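Local coordinates for protein uncharacterized conserved (Bdellovibrio bacteriovorus, PDB 7O21) that probably trims peptidoglycan as an LD-carboxypeptidase of the YkuD family, an activity linked to the curved shape of this predatory bacterium, at residues E206-E211 against E243-H248; T215-G220 against I294-A299; V263-R268 against G278-Y283. All blocks are in the same frame, centred on the assembly; numbering follows the deposited sequence.

Contact 1 (E206-E211 against E243-H248)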
loop_
_atom_site.group_PDB
_atom_site.type_symbol
_atom_site.label_atom_id
_atom_site.label_comp_id
_atom_site.label_asym_id
_atom_site.label_seq_id
_atom_site.Cartn_x
_atom_site.Cartn_y
_atom_site.Cartn_z
ATOM N N GLU A 206 20.454 20.046 -7.911
ATOM C CA GLU A 206 21.652 19.680 -8.663
ATOM C C GLU A 206 22.839 20.577 -8.323
ATOM O O GLU A 206 23.978 20.097 -8.217
ATOM C CB GLU A 206 21.362 19.699 -10.163
ATOM C CG GLU A 206 22.550 19.274 -11.016
ATOM C CD GLU A 206 22.172 19.148 -12.480
ATOM O OE1 GLU A 206 22.121 20.191 -13.167
ATOM O OE2 GLU A 206 21.901 18.020 -12.939
ATOM N N ASN A 207 22.603 21.885 -8.185
ATOM C CA ASN A 207 23.654 22.802 -7.755
ATOM C C ASN A 207 24.029 22.595 -6.302
ATOM O O ASN A 207 25.003 23.196 -5.839
ATOM C CB ASN A 207 23.168 24.243 -7.916
ATOM C CG ASN A 207 23.207 24.720 -9.344
ATOM O OD1 ASN A 207 24.020 24.258 -10.152
ATOM N ND2 ASN A 207 22.331 25.667 -9.667
ATOM N N GLN A 208 23.274 21.770 -5.576
ATOM C CA GLN A 208 23.426 21.639 -4.131
ATOM C C GLN A 208 23.489 23.010 -3.461
ATOM O O GLN A 208 24.321 23.276 -2.591
ATOM C CB GLN A 208 24.593 20.720 -3.777
ATOM C CG GLN A 208 24.446 19.372 -4.465
ATOM C CD GLN A 208 25.422 18.335 -3.969
ATOM O OE1 GLN A 208 25.126 17.556 -3.061
ATOM N NE2 GLN A 208 26.603 18.315 -4.571
ATOM N N ASP A 209 22.596 23.897 -3.898
ATOM C CA ASP A 209 22.394 25.215 -3.296
ATOM C C ASP A 209 21.392 24.993 -2.170
ATOM O O ASP A 209 20.177 25.029 -2.371
ATOM C CB ASP A 209 21.878 26.184 -4.352
ATOM C CG ASP A 209 21.761 27.612 -3.850
ATOM O OD1 ASP A 209 21.604 27.828 -2.627
ATOM O OD2 ASP A 209 21.804 28.518 -4.708
ATOM N N ILE A 210 21.905 24.713 -0.973
ATOM C CA ILE A 210 21.020 24.284 0.108
ATOM C C ILE A 210 20.068 25.399 0.509
ATOM O O ILE A 210 18.890 25.149 0.792
ATOM C CB ILE A 210 21.805 23.724 1.306
ATOM C CG1 ILE A 210 22.761 22.626 0.846
ATOM C CG2 ILE A 210 20.834 23.177 2.357
ATOM C CD1 ILE A 210 22.090 21.517 0.064
ATOM N N GLU A 211 20.549 26.646 0.543
ATOM C CA GLU A 211 19.658 27.755 0.866
ATOM C C GLU A 211 18.479 27.813 -0.102
ATOM O O GLU A 211 17.325 27.943 0.317
ATOM C CB GLU A 211 20.421 29.079 0.863
ATOM C CG GLU A 211 19.501 30.263 1.147
ATOM C CD GLU A 211 20.222 31.592 1.160
ATOM O OE1 GLU A 211 20.748 31.973 2.225
ATOM O OE2 GLU A 211 20.238 32.263 0.110
ATOM N N GLU A 243 30.968 16.558 -4.296
ATOM C CA GLU A 243 30.876 17.967 -4.660
ATOM C C GLU A 243 29.920 18.196 -5.826
ATOM O O GLU A 243 29.165 19.176 -5.831
ATOM C CB GLU A 243 32.264 18.504 -5.004
ATOM C CG GLU A 243 32.322 20.015 -5.140
ATOM C CD GLU A 243 33.741 20.535 -5.298
ATOM O OE1 GLU A 243 34.248 21.174 -4.351
ATOM O OE2 GLU A 243 34.345 20.320 -6.368
ATOM N N TYR A 244 29.949 17.329 -6.833
ATOM C CA TYR A 244 29.157 17.524 -8.040
ATOM C C TYR A 244 28.215 16.348 -8.236
ATOM O O TYR A 244 28.641 15.186 -8.206
ATOM C CB TYR A 244 30.046 17.697 -9.275
ATOM C CG TYR A 244 30.900 18.944 -9.231
ATOM C CD1 TYR A 244 30.343 20.201 -9.426
ATOM C CD2 TYR A 244 32.263 18.862 -8.989
ATOM C CE1 TYR A 244 31.125 21.345 -9.383
ATOM C CE2 TYR A 244 33.050 19.994 -8.945
ATOM C CZ TYR A 244 32.479 21.233 -9.142
ATOM O OH TYR A 244 33.272 22.359 -9.097
ATOM N N ILE A 245 26.934 16.656 -8.436
ATOM C CA ILE A 245 25.927 15.652 -8.743
ATOM C C ILE A 245 25.158 16.078 -9.986
ATOM O O ILE A 245 25.209 17.232 -10.421
ATOM C CB ILE A 245 24.967 15.390 -7.560
ATOM C CG1 ILE A 245 24.149 16.645 -7.238
ATOM C CG2 ILE A 245 25.737 14.895 -6.334
ATOM C CD1 ILE A 245 22.974 16.385 -6.288
ATOM N N LYS A 246 24.448 15.109 -10.565
ATOM C CA LYS A 246 23.596 15.323 -11.725
ATOM C C LYS A 246 22.218 14.777 -11.386
ATOM O O LYS A 246 22.105 13.648 -10.902
ATOM C CB LYS A 246 24.139 14.552 -12.933
ATOM C CG LYS A 246 25.379 15.161 -13.586
ATOM C CD LYS A 246 26.210 14.069 -14.254
ATOM C CE LYS A 246 26.301 14.244 -15.757
ATOM N NZ LYS A 246 25.185 13.554 -16.466
ATOM N N VAL A 247 21.180 15.575 -11.636
ATOM C CA VAL A 247 19.798 15.148 -11.435
ATOM C C VAL A 247 19.050 15.378 -12.739
ATOM O O VAL A 247 18.950 16.519 -13.204
ATOM C CB VAL A 247 19.106 15.899 -10.284
ATOM C CG1 VAL A 247 17.686 15.356 -10.086
ATOM C CG2 VAL A 247 19.929 15.803 -9.007
ATOM N N HIS A 248 18.536 14.309 -13.333
ATOM C CA HIS A 248 17.777 14.402 -14.570
ATOM C C HIS A 248 16.389 13.821 -14.354
ATOM O O HIS A 248 16.238 12.773 -13.715
ATOM C CB HIS A 248 18.504 13.672 -15.700
ATOM C CG HIS A 248 19.793 14.327 -16.097
ATOM N ND1 HIS A 248 20.962 13.623 -16.290
ATOM C CD2 HIS A 248 20.097 15.629 -16.320
ATOM C CE1 HIS A 248 21.929 14.461 -16.621
ATOM N NE2 HIS A 248 21.429 15.684 -16.649
HETATM O O HOH W 1 26.455 19.454 -7.534
#
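Glu206, in the last turn of helix 184-206, faces Val247 near the start of strand 246-257, their CA atoms 5.6 Å apart. Within the NTF2-like domain the contact ties the C-terminal end of its long helix to the start of strand 246-257, an inner strand of the antiparallel sheet. The helix ends in a Schellman motif: Gln208, with positive phi, leaves the helical path, and Asp209 N-caps the next helix, its OD1 accepting from Lys212 N.

The Glu206 side chain runs out fully extended, CG anti to the backbone N (chi1 -178°), and reaches across to the strand backbone. Its CG passes 3.4 Å from Ile245 O. The carboxylate then receives Val247 N on OE2 at 2.9 Å, through the anti lone pair and with a nearly straight N-H (166°). OE2 also comes within 3.3 Å of Val247 O, two acceptors with no bond between them; Arg202 NH1 donates to that carbonyl and makes a long, weak ion pair with OE2, which probably eases the repulsion.

Gln208 meets Ile245 differently. Its aliphatic part slants across the isoleucine branch, CG 3.8 Å from CD1. Ile245 holds CG1 between its backbone N and carbonyl carbon (chi1 64°), which puts CG1 3.6 Å from Glu206 O; the extended chi2 then carries CD1 on to Gln208 CG. Trp205 and Tyr269 also pack on this isoleucine. The Gln208 amide is held by Tyr242 O, to which NE2 donates. Between the helix end and Ile245, a single water joins three groups: it donates to Glu206 O at 2.6 Å and accepts from Gln208 NE2 and, at 3.0 Å, from Ile245 N.

Contact 2 (T215-G220 against I294-A299). With EDO (1,2-ethanediol), chain L.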
loop_
_atom_site.group_PDB
_atom_site.type_symbol
_atom_site.label_atom_id
_atom_site.label_comp_id
_atom_site.label_asym_id
_atom_site.label_seq_id
_atom_site.Cartn_x
_atom_site.Cartn_y
_atom_site.Cartn_z
ATOM N N THR A 215 14.020 26.314 0.326
ATOM C CA THR A 215 12.823 27.133 0.164
ATOM C C THR A 215 11.678 26.353 -0.462
ATOM O O THR A 215 10.532 26.807 -0.406
ATOM C CB THR A 215 13.081 28.393 -0.677
ATOM O OG1 THR A 215 13.432 28.042 -2.017
ATOM C CG2 THR A 215 14.169 29.284 -0.055
ATOM N N PHE A 216 11.965 25.202 -1.068
ATOM C CA PHE A 216 10.925 24.414 -1.720
ATOM C C PHE A 216 10.176 23.493 -0.767
ATOM O O PHE A 216 9.204 22.859 -1.198
ATOM C CB PHE A 216 11.530 23.581 -2.852
ATOM C CG PHE A 216 11.974 24.390 -4.027
ATOM C CD1 PHE A 216 11.090 24.709 -5.037
ATOM C CD2 PHE A 216 13.286 24.848 -4.120
ATOM C CE1 PHE A 216 11.496 25.466 -6.125
ATOM C CE2 PHE A 216 13.697 25.593 -5.206
ATOM C CZ PHE A 216 12.808 25.913 -6.203
ATOM N N TYR A 217 10.582 23.408 0.500
ATOM C CA TYR A 217 10.096 22.395 1.431
ATOM C C TYR A 217 9.313 23.019 2.577
ATOM O O TYR A 217 9.729 24.032 3.152
ATOM C CB TYR A 217 11.250 21.532 1.976
ATOM C CG TYR A 217 11.787 20.634 0.895
ATOM C CD1 TYR A 217 12.671 21.118 -0.055
ATOM C CD2 TYR A 217 11.347 19.325 0.774
ATOM C CE1 TYR A 217 13.139 20.314 -1.077
ATOM C CE2 TYR A 217 11.808 18.515 -0.242
ATOM C CZ TYR A 217 12.706 19.008 -1.155
ATOM O OH TYR A 217 13.147 18.215 -2.193
ATOM N N ASP A 218 8.179 22.402 2.903
ATOM C CA ASP A 218 7.414 22.794 4.079
ATOM C C ASP A 218 8.112 22.301 5.340
ATOM O O ASP A 218 8.711 21.223 5.358
ATOM C CB ASP A 218 6.023 22.169 4.004
ATOM C CG ASP A 218 5.105 22.678 5.096
ATOM O OD1 ASP A 218 4.503 23.746 4.901
ATOM O OD2 ASP A 218 5.006 22.024 6.155
ATOM N N GLU A 219 8.020 23.085 6.417
ATOM C CA GLU A 219 8.666 22.652 7.649
ATOM C C GLU A 219 8.046 21.385 8.225
ATOM O O GLU A 219 8.699 20.701 9.021
ATOM C CB GLU A 219 8.713 23.799 8.664
ATOM C CG GLU A 219 9.804 24.812 8.346
ATOM C CD GLU A 219 10.317 25.545 9.571
ATOM O OE1 GLU A 219 11.517 25.393 9.886
ATOM O OE2 GLU A 219 9.530 26.281 10.204
ATOM N N GLY A 220 6.825 21.038 7.827
ATOM C CA GLY A 220 6.232 19.780 8.244
ATOM C C GLY A 220 6.466 18.628 7.284
ATOM O O GLY A 220 5.766 17.611 7.335
ATOM N N ILE A 294 5.506 18.820 0.788
ATOM C CA ILE A 294 5.149 18.199 2.057
ATOM C C ILE A 294 5.581 16.741 2.135
ATOM O O ILE A 294 5.735 16.197 3.227
ATOM C CB ILE A 294 3.644 18.341 2.356
ATOM C CG1 ILE A 294 2.800 17.726 1.237
ATOM C CG2 ILE A 294 3.304 19.808 2.553
ATOM C CD1 ILE A 294 1.399 17.366 1.706
ATOM N N ARG A 295 5.725 16.074 0.990
ATOM C CA ARG A 295 6.136 14.674 0.970
ATOM C C ARG A 295 6.903 14.438 -0.324
ATOM O O ARG A 295 6.610 15.054 -1.347
ATOM C CB ARG A 295 4.932 13.715 0.987
ATOM C CG ARG A 295 3.865 13.947 2.062
ATOM C CD ARG A 295 4.305 13.401 3.425
ATOM N NE ARG A 295 3.262 13.516 4.445
ATOM C CZ ARG A 295 3.138 14.532 5.297
ATOM N NH1 ARG A 295 2.152 14.525 6.185
ATOM N NH2 ARG A 295 3.976 15.564 5.258
ATOM N N GLU A 296 7.910 13.572 -0.270
ATOM C CA GLU A 296 8.697 13.242 -1.457
ATOM C C GLU A 296 9.049 11.764 -1.377
ATOM O O GLU A 296 9.658 11.325 -0.394
ATOM C CB GLU A 296 9.964 14.103 -1.507
ATOM C CG GLU A 296 10.835 13.876 -2.746
ATOM C CD GLU A 296 11.915 14.916 -2.912
ATOM O OE1 GLU A 296 11.788 15.995 -2.299
ATOM O OE2 GLU A 296 12.896 14.681 -3.653
ATOM N N GLU A 297 8.658 10.999 -2.401
ATOM C CA GLU A 297 8.834 9.553 -2.427
ATOM C C GLU A 297 9.766 9.153 -3.563
ATOM O O GLU A 297 9.842 9.823 -4.597
ATOM C CB GLU A 297 7.495 8.835 -2.624
ATOM C CG GLU A 297 6.479 9.051 -1.506
ATOM C CD GLU A 297 5.153 8.338 -1.760
ATOM O OE1 GLU A 297 4.648 8.360 -2.909
ATOM O OE2 GLU A 297 4.611 7.748 -0.803
ATOM N N TRP A 298 10.481 8.048 -3.358
ATOM C CA TRP A 298 11.354 7.491 -4.382
ATOM C C TRP A 298 11.234 5.976 -4.315
ATOM O O TRP A 298 11.286 5.391 -3.225
ATOM C CB TRP A 298 12.812 7.927 -4.160
ATOM C CG TRP A 298 13.802 7.462 -5.226
ATOM C CD1 TRP A 298 14.207 8.155 -6.334
ATOM C CD2 TRP A 298 14.542 6.227 -5.236
ATOM N NE1 TRP A 298 15.129 7.419 -7.044
ATOM C CE2 TRP A 298 15.341 6.230 -6.397
ATOM C CE3 TRP A 298 14.580 5.113 -4.391
ATOM C CZ2 TRP A 298 16.195 5.166 -6.724
ATOM C CZ3 TRP A 298 15.422 4.058 -4.722
ATOM C CH2 TRP A 298 16.214 4.096 -5.878
ATOM N N ALA A 299 11.026 5.349 -5.472
ATOM C CA ALA A 299 11.021 3.896 -5.565
ATOM C C ALA A 299 11.976 3.480 -6.675
ATOM O O ALA A 299 12.005 4.112 -7.734
ATOM C CB ALA A 299 9.602 3.391 -5.880
HETATM C C1 EDO L . 0.909 25.315 2.985
HETATM O O1 EDO L . 0.623 24.758 4.274
HETATM C C2 EDO L . 2.226 24.754 2.460
HETATM O O2 EDO L . 3.330 25.320 3.177
HETATM O O HOH W 2 15.210 16.022 -3.455
HETATM O O HOH W 3 2.716 16.943 8.013
#
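Tyr217 OH donates to Glu296 OE1 at 2.6 Å, a short bond taken on the syn lone pair of the carboxylate. OE1 lies at the ring edge in its plane, and ring and carboxylate are nearly coplanar (20°), although the two side chains cross at about a right angle. Glu296 points CG away from its own N (chi1 -178°) and stays extended, carrying its carboxylate off the strand to the phenol. A water donates to both Tyr217 OH and Glu296 OE2.

At the other end Asp218 CB touches Ile294 CG2 at 3.9 Å, and Arg295 NH2 makes a weak bond to Gly220 O (3.4 Å). Ile294 and Arg295 form a classic beta bulge opposite Tyr283, in the outermost strand of the NTF2-like sheet. A bend at chi2 folds the arginine back, and its NH2 donates to the carbonyl of the preceding residue, Ile294 O, at 2.8 Å from above the carbonyl plane. Asp218 OD2 accepts Gly220 N at 2.7 Å, closing an Asx turn, while OD1 accepts from an ethanediol, probably from the crystallisation liquor.

Farther out, Trp201 NE1 bonds to Tyr217 OH, and Tyr217 also meets the rings of Tyr213 and Trp231 obliquely and that of Phe221 edge-to-face.

Contact 3 (V263-R268 against G278-Y283)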
loop_
_atom_site.group_PDB
_atom_site.type_symbol
_atom_site.label_atom_id
_atom_site.label_comp_id
_atom_site.label_asym_id
_atom_site.label_seq_id
_atom_site.Cartn_x
_atom_site.Cartn_y
_atom_site.Cartn_z
ATOM N N VAL A 263 3.606 15.944 -8.738
ATOM C CA VAL A 263 4.542 15.786 -9.845
ATOM C C VAL A 263 5.135 14.390 -9.742
ATOM O O VAL A 263 5.585 13.986 -8.668
ATOM C CB VAL A 263 5.655 16.851 -9.791
ATOM C CG1 VAL A 263 6.638 16.659 -10.915
ATOM C CG2 VAL A 263 5.038 18.249 -9.883
ATOM N N LYS A 264 5.107 13.631 -10.846
ATOM C CA LYS A 264 5.708 12.298 -10.862
ATOM C C LYS A 264 6.593 12.169 -12.092
ATOM O O LYS A 264 6.186 12.547 -13.200
ATOM C CB LYS A 264 4.620 11.216 -10.860
ATOM C CG LYS A 264 5.149 9.787 -10.850
ATOM C CD LYS A 264 3.979 8.812 -10.876
ATOM C CE LYS A 264 4.428 7.354 -10.866
ATOM N NZ LYS A 264 3.248 6.430 -10.680
ATOM N N THR A 265 7.810 11.657 -11.889
ATOM C CA THR A 265 8.821 11.618 -12.939
ATOM C C THR A 265 9.718 10.401 -12.733
ATOM O O THR A 265 9.765 9.825 -11.647
ATOM C CB THR A 265 9.645 12.915 -12.926
ATOM O OG1 THR A 265 10.653 12.878 -13.944
ATOM C CG2 THR A 265 10.328 13.104 -11.591
ATOM N N LEU A 266 10.382 9.976 -13.809
ATOM C CA LEU A 266 11.504 9.046 -13.710
ATOM C C LEU A 266 12.782 9.862 -13.514
ATOM O O LEU A 266 13.120 10.717 -14.342
ATOM C CB LEU A 266 11.595 8.174 -14.963
ATOM C CG LEU A 266 12.633 7.044 -14.904
ATOM C CD1 LEU A 266 12.277 6.040 -13.822
ATOM C CD2 LEU A 266 12.702 6.326 -16.243
ATOM N N GLN A 267 13.464 9.627 -12.401
ATOM C CA GLN A 267 14.596 10.441 -11.973
ATOM C C GLN A 267 15.891 9.652 -12.079
ATOM O O GLN A 267 15.971 8.520 -11.599
ATOM C CB GLN A 267 14.383 10.855 -10.522
ATOM C CG GLN A 267 15.577 11.539 -9.858
ATOM C CD GLN A 267 15.370 11.687 -8.359
ATOM O OE1 GLN A 267 14.600 12.532 -7.916
ATOM N NE2 GLN A 267 16.010 10.830 -7.581
ATOM N N ARG A 268 16.894 10.258 -12.696
ATOM C CA ARG A 268 18.248 9.721 -12.705
ATOM C C ARG A 268 19.096 10.599 -11.792
ATOM O O ARG A 268 19.167 11.814 -11.990
ATOM C CB ARG A 268 18.818 9.730 -14.119
ATOM C CG ARG A 268 20.189 9.074 -14.227
ATOM C CD ARG A 268 20.758 9.268 -15.625
ATOM N NE ARG A 268 21.989 8.502 -15.817
ATOM C CZ ARG A 268 23.203 8.960 -15.531
ATOM N NH1 ARG A 268 23.347 10.181 -15.036
ATOM N NH2 ARG A 268 24.270 8.196 -15.746
ATOM N N GLY A 278 14.926 5.952 -10.489
ATOM C CA GLY A 278 13.801 5.603 -9.643
ATOM C C GLY A 278 12.633 6.505 -9.946
ATOM O O GLY A 278 12.760 7.523 -10.631
ATOM N N VAL A 279 11.482 6.099 -9.437
ATOM C CA VAL A 279 10.252 6.848 -9.624
ATOM C C VAL A 279 10.176 7.879 -8.505
ATOM O O VAL A 279 10.167 7.522 -7.324
ATOM C CB VAL A 279 9.041 5.911 -9.603
ATOM C CG1 VAL A 279 7.757 6.711 -9.736
ATOM C CG2 VAL A 279 9.158 4.887 -10.734
ATOM N N LYS A 280 10.120 9.152 -8.873
ATOM C CA LYS A 280 10.102 10.257 -7.916
ATOM C C LYS A 280 8.713 10.887 -7.948
ATOM O O LYS A 280 8.245 11.333 -9.006
ATOM C CB LYS A 280 11.163 11.281 -8.309
ATOM C CG LYS A 280 11.167 12.603 -7.519
ATOM C CD LYS A 280 11.049 12.466 -5.996
ATOM C CE LYS A 280 12.247 11.721 -5.356
ATOM N NZ LYS A 280 13.474 12.567 -5.306
ATOM N N THR A 281 8.028 10.872 -6.807
ATOM C CA THR A 281 6.736 11.532 -6.680
ATOM C C THR A 281 6.841 12.622 -5.627
ATOM O O THR A 281 7.278 12.360 -4.503
ATOM C CB THR A 281 5.651 10.551 -6.266
ATOM O OG1 THR A 281 5.707 9.400 -7.116
ATOM C CG2 THR A 281 4.298 11.199 -6.407
ATOM N N ILE A 282 6.447 13.836 -6.003
ATOM C CA ILE A 282 6.496 15.016 -5.145
ATOM C C ILE A 282 5.062 15.444 -4.854
ATOM O O ILE A 282 4.244 15.572 -5.772
ATOM C CB ILE A 282 7.249 16.149 -5.859
ATOM C CG1 ILE A 282 8.648 15.667 -6.276
ATOM C CG2 ILE A 282 7.302 17.402 -4.992
ATOM C CD1 ILE A 282 9.318 16.564 -7.299
ATOM N N TYR A 283 4.751 15.640 -3.577
ATOM C CA TYR A 283 3.455 16.127 -3.126
ATOM C C TYR A 283 3.692 17.501 -2.524
ATOM O O TYR A 283 4.528 17.646 -1.628
ATOM C CB TYR A 283 2.900 15.218 -2.025
ATOM C CG TYR A 283 2.664 13.778 -2.421
ATOM C CD1 TYR A 283 3.720 12.884 -2.546
ATOM C CD2 TYR A 283 1.378 13.314 -2.653
ATOM C CE1 TYR A 283 3.503 11.564 -2.895
ATOM C CE2 TYR A 283 1.151 11.989 -3.009
ATOM C CZ TYR A 283 2.214 11.133 -3.129
ATOM O OH TYR A 283 1.987 9.811 -3.468
#
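Lys280 and Gln267 meet on one face of a beta hairpin in the NTF2-like sheet, whose strands 263-268 and 278-283 run antiparallel. Val263 with Ile282, Thr265 with Lys280 and Gln267 with Gly278 are the hydrogen-bonded pairs, each closed by two backbone bonds; Lys264 with Thr281 and Leu266 with Val279 are non-hydrogen-bonded pairs.

The Lys280 side chain begins with CB 3.8 Å from Thr265 CG2. CG follows, 3.5 Å from Gln267 OE1; from there the chain bends at chi2, chi3 and chi4 (46°, 63° and 74°), coiling round the amide oxygen instead of reaching away. CD passes OE1 less closely, and CE returns to 3.6 Å from it. The tip, NZ, donates to OE1 at 2.8 Å, in the plane of the amide and on a lone pair. Gln267 is the extended partner, crossing the coiled lysine at a slant. NZ also forms a salt bridge with Glu296 OE2, and Trp205 and Trp298 pack on both side chains. Thr265 OG1 turns to Ser250 O on the neighbouring strand, leaving its methyl to Lys280. Farther along the same face Val263 CB and Ile282 CB pack at 4.3 Å, next to Val198 and Trp201 of helix 184-206.

On the other face Lys264 is straight: its CG lies 3.8 Å from Thr281 OG1 and its CE 3.6 Å from Val279 CG1, while its charged end makes a cation-pi contact with Phe39. Leu266 CD1 comes near Gly278 O.

The buried ammonium of Lys280 thus has an amide oxygen and a carboxylate as acceptors, a setting that would probably favour its charged form and keep the lysine coiled within the domain.

All three contacts lie in the NTF2-like domain and reach one antiparallel sheet. Contact 3 is its buried core, strand against strand with regular backbone pairing; contacts 1 and 2 are partly buried and join less regular segments to strands of that sheet. Contact 1, nearer the surface, relies on one carboxylate-to-backbone bond and a water, beside the packing of a glutamine on an isoleucine, whereas contact 2 rests on a phenol-carboxylate bond and a bulged strand. Contacts 1 and 3 meet through neighbouring strands, by a backbone hydrogen bond from Arg268 N to His248 O. Contact 3 is nested in the loop closed by contact 2, and the Lys280-Glu296 salt bridge connects them. Contacts 1 and 2 adjoin only in sequence.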